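PDB 1EWQ: DNA mismatch repair protein MUTS from Thermus aquaticus, which takes part in DNA mismatch repair, binding mismatched double-stranded DNA and hydrolysing ATP weakly. Local coordinates for residues Pro14-Glu22 / Leu32-Phe43; Glu458-Pro466 / Arg475-Glu483. All coordinates share one frame; numbering follows the deposited sequence.

Contact 1 of 2, residues Pro14-Glu22 / Leu32-Phe43; sequences PPLLQQYVE and LLFQVGDFYECF. With nucleotides of chain A; nucleotides of chain B.
Tyr-20 lies between Phe-34 and Phe-43, and the three rings form the aromatic cluster that seats helix 15-22 on the two strands. Phe-43 meets the tyrosine edge-on: its CD1 stands 3.4 Å above the plane of the Tyr-20 ring, over the centre, in a T-shaped pair with planes at 79°. Phe-34 is turned differently. The planes of Tyr-20 and Phe-34 are 58° apart, and it is the CB of Tyr-20 that sits over the Phe-34 face, a CH-pi contact 3.7 Å from the ring centroid. With CG anti to the backbone nitrogen (chi1 163°), the tyrosine ring extends past Phe-34 CB to the backbone of strand 39-43. There its OH accepts a nearly straight hydrogen bond from Phe-43 N (3.2 Å), and a water links the same OH to Leu-32 O, so the buried hydroxyl is tied to both strands.

Leu-17 covers Phe-43, setting CD2 over its face, 3.6 Å from the centroid. Leu-16 runs past Phe-34 in the opposite direction, its CD1 at the ring edge, while its CD2 meets Val-36 CG1 tip to tip. Gln-19, extended, crosses the CZ end of Phe-34 at about a right angle, with CG at the ring edge; its NE2 is hydrogen-bonded to Val-108 O.

The same elements face DNA. Leu-16 N, in the first turn of the helix, donates to a phosphate oxygen, OP1, of DT15 of chain B. Phe-39 and Glu-41 belong to the Phe-X-Glu motif with which MutS reads a mismatch: the ring lies over the base of DT13 of chain A, whose N3 donates to Glu-41 OE2 (2.6 Å).

In the mixed sheet of domain I, strand 31-36 lies between 39-43 and 92-97. Arg-110 of strand 110-116 touches Leu-16, Phe-34 and Val-36, and Met-70 of strand 67-74 adjoins Phe-43.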
loop_
_atom_site.group_PDB
_atom_site.type_symbol
_atom_site.label_atom_id
_atom_site.label_comp_id
_atom_site.label_asym_id
_atom_site.label_seq_id
_atom_site.Cartn_x
_atom_site.Cartn_y
_atom_site.Cartn_z
ATOM N N PRO C 14 -14.054 18.872 32.876
ATOM C CA PRO C 14 -14.703 17.881 33.742
ATOM C C PRO C 14 -13.647 16.972 34.378
ATOM O O PRO C 14 -12.579 16.770 33.807
ATOM C CB PRO C 14 -15.611 17.127 32.773
ATOM C CG PRO C 14 -15.985 18.190 31.785
ATOM C CD PRO C 14 -14.675 18.900 31.541
ATOM N N PRO C 15 -13.929 16.421 35.570
ATOM C CA PRO C 15 -12.984 15.537 36.260
ATOM C C PRO C 15 -12.380 14.441 35.375
ATOM O O PRO C 15 -11.162 14.263 35.355
ATOM C CB PRO C 15 -13.825 14.967 37.397
ATOM C CG PRO C 15 -14.695 16.119 37.748
ATOM C CD PRO C 15 -15.140 16.621 36.388
ATOM N N LEU C 16 -13.234 13.714 34.654
ATOM C CA LEU C 16 -12.784 12.641 33.766
ATOM C C LEU C 16 -11.759 13.156 32.761
ATOM O O LEU C 16 -10.689 12.566 32.592
ATOM C CB LEU C 16 -13.966 12.025 33.006
ATOM C CG LEU C 16 -13.627 10.860 32.064
ATOM C CD1 LEU C 16 -13.100 9.687 32.876
ATOM C CD2 LEU C 16 -14.864 10.441 31.271
ATOM N N LEU C 17 -12.096 14.257 32.096
ATOM C CA LEU C 17 -11.201 14.843 31.109
ATOM C C LEU C 17 -9.875 15.266 31.736
ATOM O O LEU C 17 -8.867 15.398 31.048
ATOM C CB LEU C 17 -11.882 16.027 30.418
ATOM C CG LEU C 17 -13.038 15.609 29.503
ATOM C CD1 LEU C 17 -13.700 16.840 28.891
ATOM C CD2 LEU C 17 -12.502 14.687 28.408
ATOM N N GLN C 18 -9.880 15.472 33.047
ATOM C CA GLN C 18 -8.663 15.847 33.752
ATOM C C GLN C 18 -7.817 14.599 33.897
ATOM O O GLN C 18 -6.661 14.571 33.488
ATOM C CB GLN C 18 -8.985 16.411 35.136
ATOM C CG GLN C 18 -9.013 17.925 35.185
ATOM C CD GLN C 18 -7.667 18.539 34.857
ATOM O OE1 GLN C 18 -6.659 18.225 35.490
ATOM N NE2 GLN C 18 -7.645 19.422 33.863
ATOM N N GLN C 19 -8.415 13.567 34.484
ATOM C CA GLN C 19 -7.750 12.290 34.681
ATOM C C GLN C 19 -7.152 11.866 33.342
ATOM O O GLN C 19 -6.055 11.309 33.287
ATOM C CB GLN C 19 -8.773 11.258 35.165
ATOM C CG GLN C 19 -8.226 9.867 35.399
ATOM C CD GLN C 19 -9.287 8.905 35.892
ATOM O OE1 GLN C 19 -10.312 8.711 35.240
ATOM N NE2 GLN C 19 -9.045 8.297 37.049
ATOM N N TYR C 20 -7.880 12.157 32.265
ATOM C CA TYR C 20 -7.466 11.827 30.900
ATOM C C TYR C 20 -6.260 12.639 30.423
ATOM O O TYR C 20 -5.235 12.081 30.021
ATOM C CB TYR C 20 -8.642 12.059 29.943
ATOM C CG TYR C 20 -8.257 12.153 28.481
ATOM C CD1 TYR C 20 -7.827 11.029 27.776
ATOM C CD2 TYR C 20 -8.313 13.369 27.808
ATOM C CE1 TYR C 20 -7.462 11.116 26.431
ATOM C CE2 TYR C 20 -7.951 13.468 26.464
ATOM C CZ TYR C 20 -7.527 12.339 25.784
ATOM O OH TYR C 20 -7.171 12.435 24.460
ATOM N N VAL C 21 -6.408 13.960 30.456
ATOM C CA VAL C 21 -5.367 14.882 30.023
ATOM C C VAL C 21 -4.065 14.720 30.803
ATOM O O VAL C 21 -2.982 14.899 30.251
ATOM C CB VAL C 21 -5.867 16.348 30.133
ATOM C CG1 VAL C 21 -4.709 17.325 29.977
ATOM C CG2 VAL C 21 -6.920 16.614 29.061
ATOM N N GLU C 22 -4.177 14.371 32.081
ATOM C CA GLU C 22 -3.009 14.185 32.938
ATOM C C GLU C 22 -2.135 13.047 32.420
ATOM O O GLU C 22 -0.921 13.201 32.273
ATOM C CB GLU C 22 -3.447 13.862 34.367
ATOM C CG GLU C 22 -2.454 14.285 35.428
ATOM C CD GLU C 22 -2.478 15.783 35.672
ATOM O OE1 GLU C 22 -3.542 16.295 36.098
ATOM O OE2 GLU C 22 -1.442 16.448 35.434
ATOM N N LEU C 32 -2.874 7.863 23.210
ATOM C CA LEU C 32 -3.462 7.338 24.432
ATOM C C LEU C 32 -4.906 6.878 24.265
ATOM O O LEU C 32 -5.758 7.626 23.778
ATOM C CB LEU C 32 -3.369 8.395 25.534
ATOM C CG LEU C 32 -3.664 7.932 26.962
ATOM C CD1 LEU C 32 -2.740 8.653 27.920
ATOM C CD2 LEU C 32 -5.119 8.178 27.305
ATOM N N LEU C 33 -5.158 5.632 24.659
ATOM C CA LEU C 33 -6.485 5.033 24.595
ATOM C C LEU C 33 -6.964 4.996 26.034
ATOM O O LEU C 33 -6.518 4.173 26.835
ATOM C CB LEU C 33 -6.410 3.626 23.996
ATOM C CG LEU C 33 -5.913 3.621 22.541
ATOM C CD1 LEU C 33 -5.829 2.199 22.013
ATOM C CD2 LEU C 33 -6.852 4.447 21.674
ATOM N N PHE C 34 -7.864 5.920 26.348
ATOM C CA PHE C 34 -8.407 6.105 27.689
ATOM C C PHE C 34 -9.672 5.292 27.928
ATOM O O PHE C 34 -10.741 5.605 27.388
ATOM C CB PHE C 34 -8.692 7.596 27.881
ATOM C CG PHE C 34 -8.912 8.011 29.304
ATOM C CD1 PHE C 34 -7.939 7.775 30.273
ATOM C CD2 PHE C 34 -10.064 8.707 29.662
ATOM C CE1 PHE C 34 -8.108 8.230 31.581
ATOM C CE2 PHE C 34 -10.247 9.169 30.962
ATOM C CZ PHE C 34 -9.266 8.930 31.927
ATOM N N GLN C 35 -9.550 4.251 28.748
ATOM C CA GLN C 35 -10.673 3.377 29.074
ATOM C C GLN C 35 -11.753 4.039 29.936
ATOM O O GLN C 35 -11.463 4.616 30.985
ATOM C CB GLN C 35 -10.141 2.130 29.783
ATOM C CG GLN C 35 -11.054 1.517 30.847
ATOM C CD GLN C 35 -12.144 0.653 30.277
ATOM O OE1 GLN C 35 -12.489 -0.391 30.843
ATOM N NE2 GLN C 35 -12.716 1.084 29.158
ATOM N N VAL C 36 -12.998 3.957 29.475
ATOM C CA VAL C 36 -14.144 4.508 30.200
ATOM C C VAL C 36 -15.270 3.515 29.954
ATOM O O VAL C 36 -15.943 3.580 28.932
ATOM C CB VAL C 36 -14.586 5.895 29.657
ATOM C CG1 VAL C 36 -15.655 6.492 30.566
ATOM C CG2 VAL C 36 -13.408 6.832 29.562
ATOM N N GLY C 37 -15.468 2.591 30.884
ATOM C CA GLY C 37 -16.501 1.589 30.695
ATOM C C GLY C 37 -16.043 0.558 29.675
ATOM O O GLY C 37 -14.913 0.069 29.746
ATOM N N ASP C 38 -16.902 0.229 28.715
ATOM C CA ASP C 38 -16.545 -0.756 27.695
ATOM C C ASP C 38 -15.987 -0.143 26.413
ATOM O O ASP C 38 -16.078 -0.739 25.339
ATOM C CB ASP C 38 -17.754 -1.622 27.359
ATOM C CG ASP C 38 -18.269 -2.379 28.559
ATOM O OD1 ASP C 38 -17.475 -3.099 29.205
ATOM O OD2 ASP C 38 -19.470 -2.253 28.857
ATOM N N PHE C 39 -15.412 1.051 26.528
ATOM C CA PHE C 39 -14.826 1.729 25.382
ATOM C C PHE C 39 -13.490 2.387 25.717
ATOM O O PHE C 39 -13.281 2.847 26.838
ATOM C CB PHE C 39 -15.767 2.822 24.851
ATOM C CG PHE C 39 -16.962 2.301 24.105
ATOM C CD1 PHE C 39 -18.046 1.763 24.787
ATOM C CD2 PHE C 39 -17.003 2.355 22.712
ATOM C CE1 PHE C 39 -19.155 1.283 24.098
ATOM C CE2 PHE C 39 -18.112 1.875 22.010
ATOM C CZ PHE C 39 -19.190 1.338 22.708
ATOM N N TYR C 40 -12.591 2.411 24.736
ATOM C CA TYR C 40 -11.295 3.075 24.862
ATOM C C TYR C 40 -11.550 4.355 24.086
ATOM O O TYR C 40 -11.739 4.321 22.867
ATOM C CB TYR C 40 -10.187 2.284 24.165
ATOM C CG TYR C 40 -9.542 1.245 25.030
ATOM C CD1 TYR C 40 -9.575 -0.101 24.674
ATOM C CD2 TYR C 40 -8.888 1.604 26.209
ATOM C CE1 TYR C 40 -8.968 -1.071 25.471
ATOM C CE2 TYR C 40 -8.277 0.648 27.015
ATOM C CZ TYR C 40 -8.321 -0.689 26.637
ATOM O OH TYR C 40 -7.702 -1.636 27.415
ATOM N N GLU C 41 -11.559 5.481 24.783
ATOM C CA GLU C 41 -11.857 6.750 24.134
ATOM C C GLU C 41 -10.697 7.730 24.023
ATOM O O GLU C 41 -9.696 7.631 24.738
ATOM C CB GLU C 41 -13.027 7.420 24.863
ATOM C CG GLU C 41 -14.045 6.427 25.415
ATOM C CD GLU C 41 -15.190 7.098 26.153
ATOM O OE1 GLU C 41 -14.935 8.040 26.934
ATOM O OE2 GLU C 41 -16.349 6.674 25.961
ATOM N N CYS C 42 -10.857 8.677 23.104
ATOM C CA CYS C 42 -9.878 9.729 22.857
ATOM C C CYS C 42 -10.683 11.013 22.761
ATOM O O CYS C 42 -11.826 10.991 22.305
ATOM C CB CYS C 42 -9.141 9.497 21.535
ATOM S SG CYS C 42 -8.103 8.032 21.497
ATOM N N PHE C 43 -10.094 12.126 23.189
ATOM C CA PHE C 43 -10.781 13.414 23.135
ATOM C C PHE C 43 -9.942 14.473 22.411
ATOM O O PHE C 43 -8.787 14.229 22.066
ATOM C CB PHE C 43 -11.120 13.889 24.555
ATOM C CG PHE C 43 -11.852 12.863 25.382
ATOM C CD1 PHE C 43 -11.162 12.036 26.262
ATOM C CD2 PHE C 43 -13.228 12.710 25.265
ATOM C CE1 PHE C 43 -11.837 11.072 27.011
ATOM C CE2 PHE C 43 -13.907 11.749 26.009
ATOM C CZ PHE C 43 -13.209 10.932 26.881
ATOM P P DT A 13 -22.730 8.314 18.947
ATOM O OP1 DT A 13 -22.918 9.328 17.876
ATOM O OP2 DT A 13 -23.876 7.471 19.375
ATOM O "O5'" DT A 13 -21.538 7.358 18.534
ATOM C "C5'" DT A 13 -20.639 6.966 19.547
ATOM C "C4'" DT A 13 -19.293 6.616 18.976
ATOM O "O4'" DT A 13 -18.399 6.684 20.099
ATOM C "C3'" DT A 13 -19.224 5.184 18.456
ATOM O "O3'" DT A 13 -18.300 5.063 17.368
ATOM C "C2'" DT A 13 -18.817 4.380 19.679
ATOM C "C1'" DT A 13 -18.103 5.387 20.583
ATOM N N1 DT A 13 -18.522 5.345 22.002
ATOM C C2 DT A 13 -17.646 5.830 22.945
ATOM O O2 DT A 13 -16.565 6.319 22.662
ATOM N N3 DT A 13 -18.083 5.724 24.240
ATOM C C4 DT A 13 -19.282 5.201 24.676
ATOM O O4 DT A 13 -19.521 5.145 25.875
ATOM C C5 DT A 13 -20.170 4.741 23.635
ATOM C C7 DT A 13 -21.511 4.197 24.012
ATOM C C6 DT A 13 -19.749 4.828 22.366
ATOM P P DT B 15 -16.880 13.771 35.142
ATOM O OP1 DT B 15 -15.654 14.350 34.539
ATOM O OP2 DT B 15 -16.957 13.569 36.614
ATOM O "O5'" DT B 15 -18.081 14.701 34.683
ATOM C "C5'" DT B 15 -19.375 14.149 34.511
ATOM C "C4'" DT B 15 -20.343 15.213 34.057
ATOM O "O4'" DT B 15 -21.661 14.629 34.083
ATOM C "C3'" DT B 15 -20.417 16.413 34.992
ATOM O "O3'" DT B 15 -20.810 17.567 34.242
ATOM C "C2'" DT B 15 -21.467 15.995 36.005
ATOM C "C1'" DT B 15 -22.393 15.085 35.210
ATOM N N1 DT B 15 -22.842 13.887 35.939
ATOM C C2 DT B 15 -24.108 13.410 35.678
ATOM O O2 DT B 15 -24.875 13.945 34.886
ATOM N N3 DT B 15 -24.447 12.275 36.377
ATOM C C4 DT B 15 -23.666 11.587 37.287
ATOM O O4 DT B 15 -24.105 10.572 37.832
ATOM C C5 DT B 15 -22.350 12.148 37.515
ATOM C C7 DT B 15 -21.430 11.466 38.478
ATOM C C6 DT B 15 -22.013 13.259 36.843
ATOM P P DC B 12 -23.394 -2.469 31.902
ATOM O OP1 DC B 12 -22.720 -3.784 31.844
ATOM O OP2 DC B 12 -24.473 -2.235 32.901
ATOM O "O5'" DC B 12 -22.262 -1.365 32.085
ATOM C "C5'" DC B 12 -21.027 -1.497 31.389
ATOM C "C4'" DC B 12 -20.147 -0.296 31.635
ATOM O "O4'" DC B 12 -20.715 0.872 31.001
ATOM C "C3'" DC B 12 -19.924 0.073 33.098
ATOM O "O3'" DC B 12 -18.562 0.478 33.247
ATOM C "C2'" DC B 12 -20.885 1.230 33.321
ATOM C "C1'" DC B 12 -20.949 1.903 31.951
ATOM N N1 DC B 12 -22.250 2.505 31.610
ATOM C C2 DC B 12 -22.281 3.642 30.787
ATOM O O2 DC B 12 -21.215 4.167 30.444
ATOM N N3 DC B 12 -23.476 4.143 30.394
ATOM C C4 DC B 12 -24.607 3.573 30.810
ATOM N N4 DC B 12 -25.757 4.093 30.383
ATOM C C5 DC B 12 -24.607 2.442 31.683
ATOM C C6 DC B 12 -23.417 1.946 32.056
HETATM O O HOH W 1 -5.337 10.291 23.285
#

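Contact 2 of 2, residues Glu458-Pro466 / Arg475-Glu483; sequences ERVPKEYRP and RYTLPEMKE. With nucleotides of chain A.
The beta hairpin of strands 465-469 and 473-477, at one edge of a four-stranded antiparallel sheet in the clamp of MutS, the DNA-contacting region at the ends of the long lever helices 406-433 and 479-511, is joined here to the loop that leads into it and the helix that follows. Arg-465 and Thr-477 form a hydrogen-bonded antiparallel pair: Arg-465 N donates to Thr-477 O at 2.9 Å, and the return bond from Thr-477 N to Arg-465 O is weakened by its bend (127°). Their side chains run alongside each other, and Thr-477 CG2 lies over the centre of the Arg-465 guanidinium face.

Tyr-476 packs against the incoming loop. Val-460 CG1 sits over one face of its ring, 4.0 Å from the centroid, and CG2 of the same valine approaches the OH. Tyr-464 crosses Tyr-476 at about a right angle, their CB atoms 3.6 Å apart and their ring planes inclined at 52°; its own ring has Pro-461 CG over one face. Leu-478, at the N-cap of helix 479-511, brings CD2 to 3.4 Å from Tyr-464 CD1, and the hydroxyl of Tyr-464 is hydrogen-bonded to Glu-429 of helix 406-433.

Arg-475 NH2 forms a salt bridge with Glu-451. The same guanidinium, on a chain extended from CG to NE, holds the DT19 phosphate of chain A, NH1 donating to OP1 and NH2 to OP2, the latter at 3.1 Å.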
loop_
_atom_site.group_PDB
_atom_site.type_symbol
_atom_site.label_atom_id
_atom_site.label_comp_id
_atom_site.label_asym_id
_atom_site.label_seq_id
_atom_site.Cartn_x
_atom_site.Cartn_y
_atom_site.Cartn_z
ATOM N N GLU C 458 -57.740 -7.749 32.202
ATOM C CA GLU C 458 -58.760 -7.658 33.257
ATOM C C GLU C 458 -58.784 -8.951 34.071
ATOM O O GLU C 458 -59.603 -9.124 34.973
ATOM C CB GLU C 458 -60.158 -7.422 32.647
ATOM C CG GLU C 458 -60.204 -6.465 31.456
ATOM C CD GLU C 458 -61.629 -6.140 31.013
ATOM O OE1 GLU C 458 -61.832 -5.754 29.850
ATOM O OE2 GLU C 458 -62.553 -6.257 31.836
ATOM N N ARG C 459 -57.862 -9.846 33.746
ATOM C CA ARG C 459 -57.761 -11.145 34.392
ATOM C C ARG C 459 -56.581 -11.196 35.387
ATOM O O ARG C 459 -56.415 -12.164 36.134
ATOM C CB ARG C 459 -57.593 -12.187 33.284
ATOM C CG ARG C 459 -58.439 -13.420 33.406
ATOM C CD ARG C 459 -59.934 -13.153 33.562
ATOM N NE ARG C 459 -60.507 -14.297 34.264
ATOM C CZ ARG C 459 -61.709 -14.338 34.823
ATOM N NH1 ARG C 459 -62.520 -13.292 34.770
ATOM N NH2 ARG C 459 -62.084 -15.429 35.479
ATOM N N VAL C 460 -55.774 -10.139 35.398
ATOM C CA VAL C 460 -54.595 -10.049 36.270
ATOM C C VAL C 460 -54.932 -9.900 37.758
ATOM O O VAL C 460 -55.702 -9.025 38.146
ATOM C CB VAL C 460 -53.709 -8.857 35.846
ATOM C CG1 VAL C 460 -52.528 -8.723 36.785
ATOM C CG2 VAL C 460 -53.240 -9.041 34.415
ATOM N N PRO C 461 -54.350 -10.754 38.617
ATOM C CA PRO C 461 -54.656 -10.629 40.045
ATOM C C PRO C 461 -54.180 -9.301 40.634
ATOM O O PRO C 461 -53.226 -8.687 40.136
ATOM C CB PRO C 461 -53.966 -11.848 40.663
ATOM C CG PRO C 461 -52.845 -12.119 39.729
ATOM C CD PRO C 461 -53.449 -11.891 38.366
ATOM N N LYS C 462 -54.865 -8.866 41.689
ATOM C CA LYS C 462 -54.572 -7.606 42.368
ATOM C C LYS C 462 -53.146 -7.513 42.912
ATOM O O LYS C 462 -52.596 -6.418 43.030
ATOM C CB LYS C 462 -55.556 -7.397 43.528
ATOM C CG LYS C 462 -57.032 -7.665 43.209
ATOM C CD LYS C 462 -57.628 -6.691 42.176
ATOM C CE LYS C 462 -57.439 -7.188 40.740
ATOM N NZ LYS C 462 -58.287 -6.443 39.744
ATOM N N GLU C 463 -52.560 -8.660 43.249
ATOM C CA GLU C 463 -51.199 -8.714 43.798
ATOM C C GLU C 463 -50.122 -8.306 42.797
ATOM O O GLU C 463 -49.073 -7.792 43.186
ATOM C CB GLU C 463 -50.874 -10.128 44.301
ATOM C CG GLU C 463 -51.784 -10.646 45.401
ATOM C CD GLU C 463 -53.245 -10.731 44.975
ATOM O OE1 GLU C 463 -53.531 -11.315 43.903
ATOM O OE2 GLU C 463 -54.108 -10.215 45.722
ATOM N N TYR C 464 -50.370 -8.553 41.515
ATOM C CA TYR C 464 -49.399 -8.210 40.483
ATOM C C TYR C 464 -49.087 -6.726 40.506
ATOM O O TYR C 464 -49.991 -5.896 40.451
ATOM C CB TYR C 464 -49.926 -8.614 39.102
ATOM C CG TYR C 464 -49.768 -10.084 38.798
ATOM C CD1 TYR C 464 -49.743 -11.026 39.823
ATOM C CD2 TYR C 464 -49.683 -10.537 37.482
ATOM C CE1 TYR C 464 -49.643 -12.387 39.551
ATOM C CE2 TYR C 464 -49.586 -11.898 37.194
ATOM C CZ TYR C 464 -49.567 -12.818 38.235
ATOM O OH TYR C 464 -49.486 -14.164 37.975
ATOM N N ARG C 465 -47.803 -6.401 40.611
ATOM C CA ARG C 465 -47.372 -5.013 40.623
ATOM C C ARG C 465 -46.836 -4.680 39.229
ATOM O O ARG C 465 -45.858 -5.269 38.771
ATOM C CB ARG C 465 -46.287 -4.797 41.692
ATOM C CG ARG C 465 -45.796 -3.350 41.831
ATOM C CD ARG C 465 -44.315 -3.207 41.423
ATOM N NE ARG C 465 -43.396 -3.776 42.412
ATOM C CZ ARG C 465 -42.095 -4.002 42.208
ATOM N NH1 ARG C 465 -41.530 -3.713 41.039
ATOM N NH2 ARG C 465 -41.351 -4.525 43.184
ATOM N N PRO C 466 -47.499 -3.747 38.530
ATOM C CA PRO C 466 -47.125 -3.304 37.184
ATOM C C PRO C 466 -45.655 -2.924 37.166
ATOM O O PRO C 466 -45.183 -2.242 38.071
ATOM C CB PRO C 466 -48.030 -2.093 36.956
ATOM C CG PRO C 466 -49.260 -2.446 37.757
ATOM C CD PRO C 466 -48.664 -2.994 39.028
ATOM N N ARG C 475 -46.042 -6.271 31.961
ATOM C CA ARG C 475 -45.255 -7.076 32.869
ATOM C C ARG C 475 -45.412 -6.597 34.306
ATOM O O ARG C 475 -45.503 -5.394 34.580
ATOM C CB ARG C 475 -43.791 -7.067 32.416
ATOM C CG ARG C 475 -43.632 -7.714 31.049
ATOM C CD ARG C 475 -42.306 -7.411 30.383
ATOM N NE ARG C 475 -42.220 -8.097 29.097
ATOM C CZ ARG C 475 -41.296 -7.855 28.170
ATOM N NH1 ARG C 475 -40.365 -6.936 28.378
ATOM N NH2 ARG C 475 -41.312 -8.533 27.028
ATOM N N TYR C 476 -45.461 -7.560 35.220
ATOM C CA TYR C 476 -45.645 -7.266 36.630
ATOM C C TYR C 476 -44.616 -7.950 37.507
ATOM O O TYR C 476 -43.719 -8.648 37.034
ATOM C CB TYR C 476 -47.032 -7.710 37.097
ATOM C CG TYR C 476 -48.164 -7.357 36.159
ATOM C CD1 TYR C 476 -48.389 -8.103 35.002
ATOM C CD2 TYR C 476 -49.024 -6.293 36.440
ATOM C CE1 TYR C 476 -49.440 -7.806 34.146
ATOM C CE2 TYR C 476 -50.086 -5.984 35.590
ATOM C CZ TYR C 476 -50.286 -6.746 34.444
ATOM O OH TYR C 476 -51.324 -6.454 33.590
ATOM N N THR C 477 -44.789 -7.757 38.806
ATOM C CA THR C 477 -43.897 -8.327 39.789
ATOM C C THR C 477 -44.666 -8.775 41.018
ATOM O O THR C 477 -45.708 -8.213 41.353
ATOM C CB THR C 477 -42.832 -7.287 40.205
ATOM O OG1 THR C 477 -41.766 -7.293 39.251
ATOM C CG2 THR C 477 -42.294 -7.575 41.578
ATOM N N LEU C 478 -44.156 -9.813 41.663
ATOM C CA LEU C 478 -44.731 -10.321 42.894
ATOM C C LEU C 478 -43.601 -10.154 43.910
ATOM O O LEU C 478 -42.424 -10.183 43.545
ATOM C CB LEU C 478 -45.116 -11.802 42.768
ATOM C CG LEU C 478 -46.364 -12.183 41.959
ATOM C CD1 LEU C 478 -46.622 -13.671 42.118
ATOM C CD2 LEU C 478 -47.576 -11.405 42.451
ATOM N N PRO C 479 -43.944 -9.950 45.189
ATOM C CA PRO C 479 -42.960 -9.774 46.265
ATOM C C PRO C 479 -41.927 -10.909 46.382
ATOM O O PRO C 479 -40.740 -10.663 46.623
ATOM C CB PRO C 479 -43.839 -9.656 47.507
ATOM C CG PRO C 479 -45.066 -8.960 46.971
ATOM C CD PRO C 479 -45.314 -9.724 45.685
ATOM N N GLU C 480 -42.385 -12.146 46.217
ATOM C CA GLU C 480 -41.517 -13.321 46.307
ATOM C C GLU C 480 -40.381 -13.290 45.287
ATOM O O GLU C 480 -39.280 -13.773 45.552
ATOM C CB GLU C 480 -42.346 -14.592 46.086
ATOM C CG GLU C 480 -42.569 -15.454 47.324
ATOM C CD GLU C 480 -41.349 -16.286 47.702
ATOM O OE1 GLU C 480 -40.337 -15.706 48.162
ATOM O OE2 GLU C 480 -41.405 -17.528 47.531
HETATM N N MSE C 481 -40.665 -12.723 44.118
HETATM C CA MSE C 481 -39.700 -12.637 43.027
HETATM C C MSE C 481 -38.539 -11.697 43.287
HETATM O O MSE C 481 -37.393 -12.020 42.992
HETATM C CB MSE C 481 -40.404 -12.188 41.758
HETATM C CG MSE C 481 -41.446 -13.147 41.262
HETATM SE SE MSE C 481 -42.356 -12.346 39.791
HETATM C CE MSE C 481 -40.908 -12.310 38.513
ATOM N N LYS C 482 -38.855 -10.517 43.803
ATOM C CA LYS C 482 -37.847 -9.516 44.097
ATOM C C LYS C 482 -36.743 -10.155 44.934
ATOM O O LYS C 482 -35.553 -9.963 44.672
ATOM C CB LYS C 482 -38.499 -8.348 44.843
ATOM C CG LYS C 482 -37.558 -7.229 45.264
ATOM C CD LYS C 482 -38.319 -5.959 45.689
ATOM C CE LYS C 482 -39.412 -6.222 46.734
ATOM N NZ LYS C 482 -40.650 -6.857 46.163
ATOM N N GLU C 483 -37.153 -10.933 45.930
ATOM C CA GLU C 483 -36.217 -11.621 46.810
ATOM C C GLU C 483 -35.342 -12.580 46.020
ATOM O O GLU C 483 -34.112 -12.513 46.087
ATOM C CB GLU C 483 -36.981 -12.412 47.870
ATOM C CG GLU C 483 -36.100 -13.291 48.743
ATOM C CD GLU C 483 -36.885 -14.397 49.415
ATOM O OE1 GLU C 483 -37.861 -14.073 50.125
ATOM O OE2 GLU C 483 -36.529 -15.587 49.228
ATOM P P DT A 19 -38.488 -6.639 25.459
ATOM O OP1 DT A 19 -38.763 -5.874 26.713
ATOM O OP2 DT A 19 -38.686 -8.111 25.417
ATOM O "O5'" DT A 19 -39.388 -5.999 24.327
ATOM C "C5'" DT A 19 -38.818 -5.688 23.078
ATOM C "C4'" DT A 19 -39.566 -4.547 22.444
ATOM O "O4'" DT A 19 -38.936 -4.296 21.175
ATOM C "C3'" DT A 19 -41.018 -4.887 22.135
ATOM O "O3'" DT A 19 -41.830 -3.721 22.253
ATOM C "C2'" DT A 19 -40.961 -5.447 20.727
ATOM C "C1'" DT A 19 -39.721 -4.806 20.112
ATOM N N1 DT A 19 -38.866 -5.755 19.381
ATOM C C2 DT A 19 -38.324 -5.345 18.192
ATOM O O2 DT A 19 -38.541 -4.240 17.714
ATOM N N3 DT A 19 -37.519 -6.274 17.579
ATOM C C4 DT A 19 -37.217 -7.543 18.032
ATOM O O4 DT A 19 -36.477 -8.267 17.373
ATOM C C5 DT A 19 -37.829 -7.909 19.293
ATOM C C7 DT A 19 -37.555 -9.262 19.873
ATOM C C6 DT A 19 -38.614 -7.010 19.891
#

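Overall arrangement
Contacts 1 and 2 lie in different domains, the mismatch-binding domain and the clamp, with centres 43 Å apart and nearest atoms about 21 Å apart, and share no helix or strand. Contact 1 is buried and packs a helix against two strands, mainly through aromatic and aliphatic side chains. Contact 2 is only partly buried: strand-to-strand backbone bonds hold the hairpin, tyrosines and aliphatic groups fill its inner part, and charged residues lie at its exposed side. Both also bind the DNA, but differently. Contact 1 meets a base with an aromatic face and a carboxylate, and a phosphate with a backbone amide, whereas contact 2 holds a phosphate with an arginine.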